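Local coordinates for reticulocyte binding protein (Streptococcus agalactiae COH1, PDB 3FAW) that probably hydrolyses the alpha-1,6 linkages of pullulan and related alpha-glucans as a cell-wall-attached pullulanase, at residues V214-P219 with L400-I404. Numbering follows the deposited sequence.
Sequences VKILDP and LFEDI
The seam between the CBM48-type beta domain and the alpha-amylase catalytic domain runs through this contact, where V214, I216 and P219, from the end of strand 212-216 and the turn after it, meet D403, I404 and F401 of segment 400-404, on helix 399-402. I404 does most of the apolar work. Its CG1 lies 3.8 Å from CD1 of I216, the two side chains crossing at about a right angle. Set anti to the carbonyl carbon (chi1 -59°), that same branch carries I404 CD1 on to end against the proline ring, 3.8 Å from P219 CD. P219 CB also comes to CE1 of the F401 ring at 3.6 Å, the two side chains crossing obliquely. Facing the strand, D403 puts CB 3.4 Å from I216 CG2, the two side chains sliding past each other in opposite directions, and V214 crosses the aspartate, setting CG2 3.4 Å from D403 OD2. This methyl packs beside a carboxylate whose OD2 also forms a salt bridge with K237, which probably offsets its charge. D403 OD2 accepts a hydrogen bond from a water whose oxygen is 2.7 Å from it; the same water donates to K215 O.

Between the two backbones the polar atoms are joined through water. L400 O receives two, one of which accepts from L217 N while the other donates to L217 O; the latter water also sits above one face of the F401 ring, over its centre. Nearby, R209 binds D403 O and S152 binds I404 O, so two more residues of the beta domain grip the backbone at D403 and I404. Apolar side chains packed together, with waters bridging K215 O, L217 N and L217 O to the other segment, make this a domain interface between a CBM48-like beta-sandwich and the TIM barrel of a pullulanase.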
# COMPACT_ATOMS: atom_id res chain seq x y z
N VAL A 214 -15.09 -11.77 -25.65
CA VAL A 214 -13.92 -11.06 -25.12
C VAL A 214 -12.94 -12.02 -24.43
O VAL A 214 -13.35 -13.00 -23.82
CB VAL A 214 -14.35 -9.92 -24.17
CG1 VAL A 214 -14.91 -10.47 -22.85
CG2 VAL A 214 -13.19 -8.96 -23.93
N LYS A 215 -11.65 -11.72 -24.54
CA LYS A 215 -10.60 -12.56 -23.96
C LYS A 215 -10.11 -11.97 -22.64
O LYS A 215 -9.64 -10.82 -22.61
CB LYS A 215 -9.45 -12.74 -24.95
CG LYS A 215 -9.86 -13.51 -26.21
CD LYS A 215 -8.78 -13.54 -27.29
CE LYS A 215 -9.32 -14.22 -28.56
NZ LYS A 215 -8.31 -14.30 -29.65
N ILE A 216 -10.21 -12.74 -21.56
CA ILE A 216 -9.96 -12.24 -20.21
C ILE A 216 -8.79 -12.94 -19.49
O ILE A 216 -8.35 -14.02 -19.89
CB ILE A 216 -11.25 -12.28 -19.31
CG1 ILE A 216 -11.68 -13.70 -18.96
CG2 ILE A 216 -12.40 -11.54 -20.01
CD1 ILE A 216 -10.99 -14.29 -17.75
N LEU A 217 -8.30 -12.30 -18.43
CA LEU A 217 -7.19 -12.81 -17.63
C LEU A 217 -7.75 -13.44 -16.36
O LEU A 217 -8.46 -12.79 -15.61
CB LEU A 217 -6.22 -11.67 -17.27
CG LEU A 217 -5.16 -11.96 -16.20
CD1 LEU A 217 -4.34 -13.20 -16.56
CD2 LEU A 217 -4.23 -10.76 -15.99
N ASP A 218 -7.42 -14.71 -16.14
CA ASP A 218 -7.80 -15.42 -14.92
C ASP A 218 -7.38 -14.60 -13.69
O ASP A 218 -6.19 -14.40 -13.46
CB ASP A 218 -7.13 -16.80 -14.90
CG ASP A 218 -7.63 -17.69 -13.78
OD1 ASP A 218 -8.44 -17.24 -12.94
OD2 ASP A 218 -7.20 -18.86 -13.73
N PRO A 219 -8.36 -14.10 -12.91
CA PRO A 219 -7.99 -13.32 -11.73
C PRO A 219 -7.21 -14.10 -10.66
O PRO A 219 -6.49 -13.49 -9.88
CB PRO A 219 -9.34 -12.81 -11.18
CG PRO A 219 -10.37 -13.62 -11.82
CD PRO A 219 -9.82 -14.21 -13.08
N LEU A 400 -10.51 -5.35 -16.94
CA LEU A 400 -9.84 -6.52 -16.34
C LEU A 400 -10.82 -7.47 -15.65
O LEU A 400 -10.72 -8.69 -15.80
CB LEU A 400 -8.76 -6.08 -15.33
CG LEU A 400 -7.40 -5.73 -15.94
CD1 LEU A 400 -6.54 -4.91 -14.97
CD2 LEU A 400 -6.68 -7.03 -16.35
N PHE A 401 -11.74 -6.89 -14.88
CA PHE A 401 -12.79 -7.64 -14.19
C PHE A 401 -14.16 -7.46 -14.85
O PHE A 401 -14.98 -8.38 -14.82
CB PHE A 401 -12.86 -7.22 -12.72
CG PHE A 401 -11.83 -7.89 -11.85
CD1 PHE A 401 -12.09 -9.12 -11.28
CD2 PHE A 401 -10.61 -7.28 -11.60
CE1 PHE A 401 -11.15 -9.74 -10.48
CE2 PHE A 401 -9.66 -7.90 -10.81
CZ PHE A 401 -9.93 -9.13 -10.24
N GLU A 402 -14.41 -6.30 -15.45
CA GLU A 402 -15.73 -6.02 -16.05
C GLU A 402 -16.02 -6.93 -17.24
O GLU A 402 -17.17 -7.30 -17.47
CB GLU A 402 -15.85 -4.55 -16.47
CG GLU A 402 -17.29 -4.07 -16.70
CD GLU A 402 -18.11 -3.95 -15.42
OE1 GLU A 402 -17.54 -4.07 -14.31
OE2 GLU A 402 -19.33 -3.71 -15.51
N ASP A 403 -14.98 -7.29 -17.99
CA ASP A 403 -15.12 -8.26 -19.07
C ASP A 403 -15.55 -9.64 -18.57
O ASP A 403 -16.22 -10.37 -19.29
CB ASP A 403 -13.80 -8.42 -19.84
CG ASP A 403 -13.50 -7.25 -20.76
OD1 ASP A 403 -14.41 -6.43 -21.03
OD2 ASP A 403 -12.35 -7.16 -21.23
N ILE A 404 -15.13 -10.01 -17.36
CA ILE A 404 -15.38 -11.36 -16.84
C ILE A 404 -16.85 -11.52 -16.46
O ILE A 404 -17.50 -12.47 -16.88
CB ILE A 404 -14.50 -11.67 -15.61
CG1 ILE A 404 -13.02 -11.56 -15.97
CG2 ILE A 404 -14.82 -13.06 -15.07
CD1 ILE A 404 -12.07 -11.75 -14.80
O HOH W 1 -10.19 -8.68 -20.61
O HOH W 2 -9.44 -9.58 -17.99
O HOH W 3 -8.60 -10.12 -14.38